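Local coordinates for ABC transporter, solute-binding protein (PDB 6LKK) that binds glucose 6-phosphate as an extracellular solute-binding lipoprotein and takes part in signal transmission through a two-component system, at residues 95-100 with 211-216; 204-209 with 271-276. All blocks are in the same frame, centred on the assembly; numbering follows the deposited sequence.

The two contacts are joined through T211, and their centres lie 12 Å apart. In interaction 1 (95-100 with 211-216) the strand pair carries N214 and D216, which bind glucose 6-phosphate directly. Interaction 2 (204-209 with 271-276) is a packing contact farther out, with the Y206 side chain about 12 Å from the sugar phosphate. T211, just ahead of strand 213-221, probably forms two backbone hydrogen bonds to the 271-276 loop, from T211 N to P274 O at 2.7 Å and from I276 N to T211 O at 3.1 Å. Strands 202-205 and 213-221 both pair with strand 92-105, so both contacts reach one sheet.

Interaction 1 of 2, residues 95-100 with 211-216; sequences FLLMPT and TMLNVD. With G6P (6-O-phosphono-alpha-D-glucopyranose), chain B.
M98 and N214 face each other as an antiparallel hydrogen-bonded pair where strands 92-105 and 213-221 run together in the sheet of this solute-binding protein fold. M98 N donates to N214 O at 2.8 Å, nearly straight (169°) and in the carbonyl plane; the return bond, N214 N to M98 O at 2.9 Å, arrives above the plane of its carbonyl. T100 N to M212 O continues the pairing. At the other end F95 and L96 both face D216, a classic beta bulge: F95 N donates to D216 O at 2.7 Å, L96 N makes a weak bond to the same oxygen, and D216 N bonds L96 O.

On one face of the pair, M98, N214 and D216 line the glucose 6-phosphate pocket. An amide suits N214 because it can both give and accept: ND2 donates to G6P O2 at 3.0 Å (170°), while OD1 is bonded to Q142 NE2, fixing which way the amide is flipped. A carboxylate suits D216 because its two oxygens can receive adjacent sugar hydroxyls, G6P O2 to OD1 at 3.0 Å and G6P O3 to OD2 at 2.7 Å; OD2 is also bonded to Y9 OH. M98 leaves with CG anti to its backbone N (chi1 -169°) and bends twice, laying CG near G6P O2 and CE near D216 OD2, so that its methylene and methyl carbons flank the polar grip.

L97, P99, L213 and V215 pack on the reverse face. P99 fits a non-hydrogen-bonded pair, where no N-H is needed toward the partner strand, and its CG rests 3.8 Å from L213 CD1. L97 CD2 lies alongside V215 CG2. Beyond these pairs, a water bonded to T100 OG1 accepts from M212 N at 2.9 Å.

Interaction 2 of 2, residues 204-209 with 271-276; sequences IVYPIE and KNIPLI
Y206, I273 and P274 carry this contact, which is made by packing alone. I273 lies over one face of the Y206 ring in a CH-pi contact: its CG1 sits 4.2 Å from the ring centroid and 25° off the normal, displaced toward the CD2-CE2 rim. The I273 methyl CD1 goes on past that rim and comes 3.5 Å from Y206 CE2. With CG1 anti to the carbonyl carbon (chi1 -65°) and CD1 extended beyond it, the longer branch of I273 reaches up to the ring, while CG2 lies off the ring, out beyond the Y206 CD2 corner. A branched aliphatic residue suits this place, since CG1 can lie over the aromatic face while the CD1 methyl covers the rim.

Tyrosine serves at both of its ends. The flat ring buries apolar surface against I273, and the phenolic OH is hydrogen-bonded to E189 OE2 and to E268 N, which gives the polar tip partners and limits the swing of the ring.

P274 sets the CG corner of its ring against the backbone beyond Y206. Its CG lies 3.4 Å from P207 O and 3.9 Å from I208 CA, while CD approaches Y206 CB more loosely at 4.4 Å. Proline is well placed here because P274 is the centre of an inverse gamma turn, whose phi (-77°) its ring readily accepts, and in this turn the P274 ring is directed toward the 204-209 segment.

In the fold, the contact joins the end of strand 202-205 to the long loop between strand 253-254 and helix 286-293. V205 is bonded through its backbone to I102 of strand 92-105, Y206 also packs on V101 of that strand, and I276 rests on A146 and S149 of helix 138-151.

Interaction 1 of 2, residues 95-100 with 211-216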
ATOM      1  N   PHE A  95      -5.146   0.227   9.504  1.00 16.61           N
ATOM      2  CA  PHE A  95      -3.821   0.189  10.112  1.00 16.84           C
ATOM      3  C   PHE A  95      -2.992   1.428   9.794  1.00 15.79           C
ATOM      4  O   PHE A  95      -2.436   2.052  10.703  1.00 17.29           O
ATOM      5  CB  PHE A  95      -3.087  -1.072   9.651  1.00 17.28           C
ATOM      6  CG  PHE A  95      -1.628  -1.102  10.014  1.00 15.56           C
ATOM      7  CD1 PHE A  95      -1.222  -0.933  11.328  1.00 16.67           C
ATOM      8  CD2 PHE A  95      -0.662  -1.316   9.040  1.00 17.70           C
ATOM      9  CE1 PHE A  95       0.114  -0.964  11.665  1.00 16.59           C
ATOM     10  CE2 PHE A  95       0.677  -1.349   9.370  1.00 17.93           C
ATOM     11  CZ  PHE A  95       1.067  -1.175  10.684  1.00 16.62           C
ATOM     12  N   LEU A  96      -2.885   1.786   8.513  1.00 15.94           N
ATOM     13  CA  LEU A  96      -2.085   2.930   8.095  1.00 16.75           C
ATOM     14  C   LEU A  96      -2.723   3.566   6.871  1.00 17.03           C
ATOM     15  O   LEU A  96      -3.485   2.929   6.141  1.00 17.65           O
ATOM     16  CB  LEU A  96      -0.640   2.536   7.759  1.00 17.45           C
ATOM     17  CG  LEU A  96       0.348   2.210   8.880  1.00 17.34           C
ATOM     18  CD1 LEU A  96       1.693   1.860   8.259  1.00 22.10           C
ATOM     19  CD2 LEU A  96       0.501   3.360   9.870  1.00 17.55           C
ATOM     20  N   LEU A  97      -2.393   4.836   6.653  1.00 17.24           N
ATOM     21  CA  LEU A  97      -2.762   5.551   5.440  1.00 16.80           C
ATOM     22  C   LEU A  97      -1.533   5.639   4.546  1.00 16.46           C
ATOM     23  O   LEU A  97      -0.478   6.106   4.985  1.00 18.37           O
ATOM     24  CB  LEU A  97      -3.283   6.952   5.762  1.00 18.10           C
ATOM     25  CG  LEU A  97      -4.420   7.012   6.784  1.00 18.82           C
ATOM     26  CD1 LEU A  97      -4.785   8.452   7.082  1.00 20.39           C
ATOM     27  CD2 LEU A  97      -5.632   6.246   6.285  1.00 19.98           C
ATOM     28  N   MET A  98      -1.666   5.185   3.303  1.00 16.76           N
ATOM     29  CA  MET A  98      -0.534   5.112   2.380  1.00 16.17           C
ATOM     30  C   MET A  98      -0.892   5.806   1.076  1.00 17.07           C
ATOM     31  O   MET A  98      -1.594   5.222   0.230  1.00 18.25           O
ATOM     32  CB  MET A  98      -0.128   3.669   2.117  1.00 15.89           C
ATOM     33  CG  MET A  98       1.196   3.535   1.383  1.00 14.36           C
ATOM     34  SD  MET A  98       2.599   4.021   2.395  1.00 18.01           S
ATOM     35  CE  MET A  98       2.647   2.638   3.526  1.00 19.37           C
ATOM     36  N   PRO A  99      -0.438   7.037   0.866  1.00 15.60           N
ATOM     37  CA  PRO A  99      -0.611   7.658  -0.450  1.00 15.55           C
ATOM     38  C   PRO A  99       0.143   6.883  -1.517  1.00 15.42           C
ATOM     39  O   PRO A  99       1.277   6.446  -1.311  1.00 16.82           O
ATOM     40  CB  PRO A  99      -0.028   9.065  -0.262  1.00 15.58           C
ATOM     41  CG  PRO A  99      -0.043   9.300   1.204  1.00 14.80           C
ATOM     42  CD  PRO A  99       0.175   7.963   1.833  1.00 15.16           C
ATOM     43  N   THR A 100      -0.506   6.698  -2.660  1.00 17.79           N
ATOM     44  CA  THR A 100       0.210   6.295  -3.855  1.00 17.79           C
ATOM     45  C   THR A 100       0.847   7.530  -4.480  1.00 18.22           C
ATOM     46  O   THR A 100       0.354   8.650  -4.322  1.00 21.79           O
ATOM     47  CB  THR A 100      -0.725   5.601  -4.847  1.00 19.55           C
ATOM     48  OG1 THR A 100      -1.777   6.494  -5.231  1.00 19.23           O
ATOM     49  CG2 THR A 100      -1.328   4.353  -4.223  1.00 19.96           C
ATOM     50  N   THR A 211      -4.705  12.035  -6.133  1.00 18.18           N
ATOM     51  CA  THR A 211      -3.828  11.035  -5.544  1.00 19.87           C
ATOM     52  C   THR A 211      -4.662  10.015  -4.781  1.00 20.25           C
ATOM     53  O   THR A 211      -5.470  10.384  -3.923  1.00 21.64           O
ATOM     54  CB  THR A 211      -2.820  11.711  -4.611  1.00 22.12           C
ATOM     55  OG1 THR A 211      -2.019  12.631  -5.366  1.00 21.49           O
ATOM     56  CG2 THR A 211      -1.922  10.692  -3.931  1.00 22.32           C
ATOM     57  N   MET A 212      -4.473   8.737  -5.100  1.00 18.47           N
ATOM     58  CA  MET A 212      -5.170   7.675  -4.388  1.00 14.93           C
ATOM     59  C   MET A 212      -4.572   7.497  -2.997  1.00 16.60           C
ATOM     60  O   MET A 212      -3.350   7.400  -2.845  1.00 21.21           O
ATOM     61  CB  MET A 212      -5.077   6.368  -5.176  1.00 23.03           C
ATOM     62  CG  MET A 212      -5.800   5.188  -4.545  1.00 23.58           C
ATOM     63  SD  MET A 212      -7.566   5.466  -4.342  1.00 28.76           S
ATOM     64  CE  MET A 212      -8.040   5.696  -6.048  1.00 27.56           C
ATOM     65  N   LEU A 213      -5.432   7.448  -1.978  1.00 18.37           N
ATOM     66  CA  LEU A 213      -5.005   7.189  -0.605  1.00 18.39           C
ATOM     67  C   LEU A 213      -5.411   5.769  -0.233  1.00 22.08           C
ATOM     68  O   LEU A 213      -6.602   5.466  -0.109  1.00 24.14           O
ATOM     69  CB  LEU A 213      -5.611   8.195   0.369  1.00 18.45           C
ATOM     70  CG  LEU A 213      -5.148   8.058   1.823  1.00 21.28           C
ATOM     71  CD1 LEU A 213      -3.668   8.379   1.958  1.00 18.75           C
ATOM     72  CD2 LEU A 213      -5.969   8.947   2.740  1.00 22.46           C
ATOM     73  N   ASN A 214      -4.420   4.903  -0.052  1.00 17.33           N
ATOM     74  CA  ASN A 214      -4.683   3.544   0.396  1.00 17.61           C
ATOM     75  C   ASN A 214      -4.922   3.536   1.899  1.00 17.12           C
ATOM     76  O   ASN A 214      -4.135   4.098   2.666  1.00 18.86           O
ATOM     77  CB  ASN A 214      -3.510   2.622   0.067  1.00 17.05           C
ATOM     78  CG  ASN A 214      -3.219   2.540  -1.411  1.00 17.45           C
ATOM     79  OD1 ASN A 214      -4.024   2.962  -2.241  1.00 20.26           O
ATOM     80  ND2 ASN A 214      -2.062   1.983  -1.752  1.00 18.89           N
ATOM     81  N   VAL A 215      -5.998   2.886   2.321  1.00 15.42           N
ATOM     82  CA  VAL A 215      -6.217   2.578   3.727  1.00 16.28           C
ATOM     83  C   VAL A 215      -5.752   1.140   3.917  1.00 16.63           C
ATOM     84  O   VAL A 215      -6.472   0.190   3.592  1.00 16.42           O
ATOM     85  CB  VAL A 215      -7.678   2.774   4.138  1.00 17.95           C
ATOM     86  CG1 VAL A 215      -7.837   2.561   5.639  1.00 20.36           C
ATOM     87  CG2 VAL A 215      -8.162   4.166   3.746  1.00 20.53           C
ATOM     88  N   ASP A 216      -4.526   0.978   4.411  1.00 16.61           N
ATOM     89  CA  ASP A 216      -3.984  -0.348   4.670  1.00 16.54           C
ATOM     90  C   ASP A 216      -4.692  -0.977   5.865  1.00 17.47           C
ATOM     91  O   ASP A 216      -5.092  -0.289   6.807  1.00 18.70           O
ATOM     92  CB  ASP A 216      -2.480  -0.270   4.932  1.00 17.62           C
ATOM     93  CG  ASP A 216      -1.691   0.188   3.715  1.00 18.09           C
ATOM     94  OD1 ASP A 216      -2.290   0.379   2.634  1.00 20.15           O
ATOM     95  OD2 ASP A 216      -0.459   0.353   3.843  1.00 18.82           O
TER
HETATM   96  C1  G6P B 401       0.316  -0.744  -1.469  1.00 34.23           C
HETATM   97  C2  G6P B 401      -0.110  -0.678   0.019  1.00 19.60           C
HETATM   98  C3  G6P B 401       0.872  -1.253   0.971  1.00 16.31           C
HETATM   99  C4  G6P B 401       1.535  -2.428   0.403  1.00 21.05           C
HETATM  100  C5  G6P B 401       2.409  -1.991  -0.767  1.00 17.44           C
HETATM  101  C6  G6P B 401       2.985  -3.182  -1.465  1.00 18.51           C
HETATM  102  O1  G6P B 401       0.199   0.517  -2.056  1.00 20.78           O
HETATM  103  O2  G6P B 401      -0.364   0.686   0.397  1.00 20.56           O
HETATM  104  O3  G6P B 401       0.149  -1.658   2.213  1.00 18.79           O
HETATM  105  O4  G6P B 401       2.382  -3.057   1.396  1.00 19.42           O
HETATM  106  O5  G6P B 401       1.670  -1.209  -1.777  1.00 20.33           O
HETATM  107  O6  G6P B 401       1.928  -4.002  -1.908  1.00 16.32           O
HETATM  108  P   G6P B 401       1.897  -4.532  -3.513  1.00 16.74           P
HETATM  109  O1P G6P B 401       0.727  -5.488  -3.663  1.00 19.19           O
HETATM  110  O2P G6P B 401       3.214  -5.256  -3.854  1.00 17.54           O
HETATM  111  O3P G6P B 401       1.710  -3.366  -4.414  1.00 16.90           O
HETATM  112  O   HOH W   1      -2.397   8.324  -7.013  1.00 24.22           O

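Interaction 2 of 2, residues 204-209 with 271-276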
ATOM      1  N   ILE A 204       9.501  12.640  -5.290  1.00 18.09           N
ATOM      2  CA  ILE A 204       8.180  12.110  -4.970  1.00 15.61           C
ATOM      3  C   ILE A 204       7.145  13.114  -5.457  1.00 16.15           C
ATOM      4  O   ILE A 204       7.192  14.295  -5.091  1.00 19.73           O
ATOM      5  CB  ILE A 204       8.041  11.842  -3.464  1.00 18.01           C
ATOM      6  CG1 ILE A 204       9.133  10.862  -3.012  1.00 20.04           C
ATOM      7  CG2 ILE A 204       6.658  11.288  -3.143  1.00 21.90           C
ATOM      8  CD1 ILE A 204       9.235  10.682  -1.514  1.00 24.37           C
ATOM      9  N   VAL A 205       6.222  12.649  -6.296  1.00 15.68           N
ATOM     10  CA  VAL A 205       5.212  13.497  -6.917  1.00 16.22           C
ATOM     11  C   VAL A 205       3.838  12.975  -6.526  1.00 15.07           C
ATOM     12  O   VAL A 205       3.518  11.801  -6.756  1.00 15.84           O
ATOM     13  CB  VAL A 205       5.366  13.541  -8.446  1.00 16.86           C
ATOM     14  CG1 VAL A 205       4.202  14.293  -9.089  1.00 18.77           C
ATOM     15  CG2 VAL A 205       6.687  14.193  -8.824  1.00 17.73           C
ATOM     16  N   TYR A 206       3.025  13.851  -5.943  1.00 17.86           N
ATOM     17  CA  TYR A 206       1.638  13.540  -5.653  1.00 16.36           C
ATOM     18  C   TYR A 206       0.791  14.059  -6.805  1.00 19.48           C
ATOM     19  O   TYR A 206       0.637  15.283  -6.943  1.00 21.07           O
ATOM     20  CB  TYR A 206       1.214  14.181  -4.334  1.00 19.38           C
ATOM     21  CG  TYR A 206       2.053  13.720  -3.159  1.00 17.61           C
ATOM     22  CD1 TYR A 206       3.245  14.359  -2.830  1.00 18.39           C
ATOM     23  CD2 TYR A 206       1.663  12.631  -2.389  1.00 17.12           C
ATOM     24  CE1 TYR A 206       4.019  13.930  -1.764  1.00 18.16           C
ATOM     25  CE2 TYR A 206       2.433  12.196  -1.322  1.00 16.31           C
ATOM     26  CZ  TYR A 206       3.607  12.851  -1.012  1.00 16.28           C
ATOM     27  OH  TYR A 206       4.375  12.430   0.051  1.00 17.60           O
ATOM     28  N   PRO A 207       0.242  13.194  -7.660  1.00 17.60           N
ATOM     29  CA  PRO A 207      -0.344  13.678  -8.921  1.00 18.04           C
ATOM     30  C   PRO A 207      -1.440  14.711  -8.696  1.00 21.00           C
ATOM     31  O   PRO A 207      -2.375  14.497  -7.920  1.00 19.30           O
ATOM     32  CB  PRO A 207      -0.891  12.403  -9.581  1.00 21.20           C
ATOM     33  CG  PRO A 207      -0.815  11.325  -8.552  1.00 23.36           C
ATOM     34  CD  PRO A 207       0.217  11.726  -7.560  1.00 14.91           C
ATOM     35  N   ILE A 208      -1.322  15.839  -9.406  1.00 18.92           N
ATOM     36  CA  ILE A 208      -2.255  16.944  -9.221  1.00 18.07           C
ATOM     37  C   ILE A 208      -3.673  16.570  -9.637  1.00 17.64           C
ATOM     38  O   ILE A 208      -4.634  17.168  -9.141  1.00 19.42           O
ATOM     39  CB  ILE A 208      -1.776  18.196  -9.984  1.00 19.53           C
ATOM     40  CG1 ILE A 208      -1.611  17.910 -11.481  1.00 18.50           C
ATOM     41  CG2 ILE A 208      -0.464  18.706  -9.394  1.00 19.32           C
ATOM     42  CD1 ILE A 208      -1.382  19.159 -12.322  1.00 18.35           C
ATOM     43  N   GLU A 209      -3.841  15.593 -10.533  1.00 17.98           N
ATOM     44  CA  GLU A 209      -5.180  15.210 -10.966  1.00 20.45           C
ATOM     45  C   GLU A 209      -5.959  14.468  -9.890  1.00 21.93           C
ATOM     46  O   GLU A 209      -7.178  14.322 -10.020  1.00 22.52           O
ATOM     47  CB  GLU A 209      -5.121  14.327 -12.213  1.00 20.39           C
ATOM     48  CG  GLU A 209      -4.428  14.956 -13.406  1.00 21.42           C
ATOM     49  CD  GLU A 209      -2.936  14.701 -13.423  1.00 23.78           C
ATOM     50  OE1 GLU A 209      -2.405  14.176 -12.418  1.00 20.03           O
ATOM     51  OE2 GLU A 209      -2.293  15.023 -14.444  1.00 19.37           O
ATOM     52  N   LYS A 271      -3.201  17.122   4.187  1.00 20.03           N
ATOM     53  CA  LYS A 271      -3.900  18.358   3.860  1.00 22.04           C
ATOM     54  C   LYS A 271      -3.319  19.043   2.628  1.00 24.16           C
ATOM     55  O   LYS A 271      -3.996  19.884   2.028  1.00 24.40           O
ATOM     56  CB  LYS A 271      -3.869  19.315   5.055  1.00 24.38           C
ATOM     57  CG  LYS A 271      -2.534  20.005   5.294  1.00 35.42           C
ATOM     58  CD  LYS A 271      -2.582  20.866   6.550  1.00 48.07           C
ATOM     59  CE  LYS A 271      -1.333  21.723   6.700  1.00 57.55           C
ATOM     60  NZ  LYS A 271      -0.137  20.923   7.086  1.00 58.74           N
ATOM     61  N   ASN A 272      -2.092  18.699   2.239  1.00 20.78           N
ATOM     62  CA  ASN A 272      -1.446  19.276   1.068  1.00 19.43           C
ATOM     63  C   ASN A 272      -1.383  18.302  -0.102  1.00 19.12           C
ATOM     64  O   ASN A 272      -0.701  18.583  -1.094  1.00 23.92           O
ATOM     65  CB  ASN A 272      -0.037  19.750   1.428  1.00 22.86           C
ATOM     66  CG  ASN A 272      -0.035  20.762   2.555  1.00 29.67           C
ATOM     67  OD1 ASN A 272       0.627  20.572   3.576  1.00 29.71           O
ATOM     68  ND2 ASN A 272      -0.780  21.847   2.376  1.00 30.23           N
ATOM     69  N   ILE A 273      -2.067  17.171  -0.011  1.00 19.16           N
ATOM     70  CA  ILE A 273      -2.129  16.188  -1.091  1.00 19.57           C
ATOM     71  C   ILE A 273      -3.489  16.318  -1.764  1.00 21.14           C
ATOM     72  O   ILE A 273      -4.511  16.334  -1.064  1.00 21.18           O
ATOM     73  CB  ILE A 273      -1.916  14.755  -0.566  1.00 18.79           C
ATOM     74  CG1 ILE A 273      -0.503  14.604   0.003  1.00 20.85           C
ATOM     75  CG2 ILE A 273      -2.172  13.732  -1.673  1.00 21.38           C
ATOM     76  CD1 ILE A 273      -0.251  13.283   0.714  1.00 21.36           C
ATOM     77  N   PRO A 274      -3.556  16.422  -3.099  1.00 19.30           N
ATOM     78  CA  PRO A 274      -4.864  16.449  -3.761  1.00 21.47           C
ATOM     79  C   PRO A 274      -5.479  15.064  -3.837  1.00 22.57           C
ATOM     80  O   PRO A 274      -5.286  14.336  -4.815  1.00 30.07           O
ATOM     81  CB  PRO A 274      -4.545  17.012  -5.150  1.00 24.91           C
ATOM     82  CG  PRO A 274      -3.144  16.606  -5.405  1.00 26.10           C
ATOM     83  CD  PRO A 274      -2.448  16.546  -4.064  1.00 24.77           C
ATOM     84  N   LEU A 275      -6.221  14.693  -2.802  1.00 24.69           N
ATOM     85  CA  LEU A 275      -6.770  13.351  -2.710  1.00 27.57           C
ATOM     86  C   LEU A 275      -7.963  13.194  -3.639  1.00 27.17           C
ATOM     87  O   LEU A 275      -8.761  14.119  -3.814  1.00 25.24           O
ATOM     88  CB  LEU A 275      -7.189  13.052  -1.272  1.00 25.93           C
ATOM     89  CG  LEU A 275      -6.065  13.106  -0.243  1.00 24.64           C
ATOM     90  CD1 LEU A 275      -6.627  13.012   1.161  1.00 29.91           C
ATOM     91  CD2 LEU A 275      -5.070  11.988  -0.497  1.00 24.43           C
ATOM     92  N   ILE A 276      -8.079  12.016  -4.240  1.00 24.28           N
ATOM     93  CA  ILE A 276      -9.290  11.666  -4.972  1.00 26.81           C
ATOM     94  C   ILE A 276     -10.399  11.552  -3.934  1.00 30.02           C
ATOM     95  O   ILE A 276     -10.304  10.708  -3.031  1.00 30.19           O
ATOM     96  CB  ILE A 276      -9.129  10.357  -5.758  1.00 25.94           C
ATOM     97  CG1 ILE A 276      -7.963  10.460  -6.739  1.00 24.58           C
ATOM     98  CG2 ILE A 276     -10.411  10.032  -6.514  1.00 28.11           C
ATOM     99  CD1 ILE A 276      -7.473   9.130  -7.227  1.00 27.58           C
TER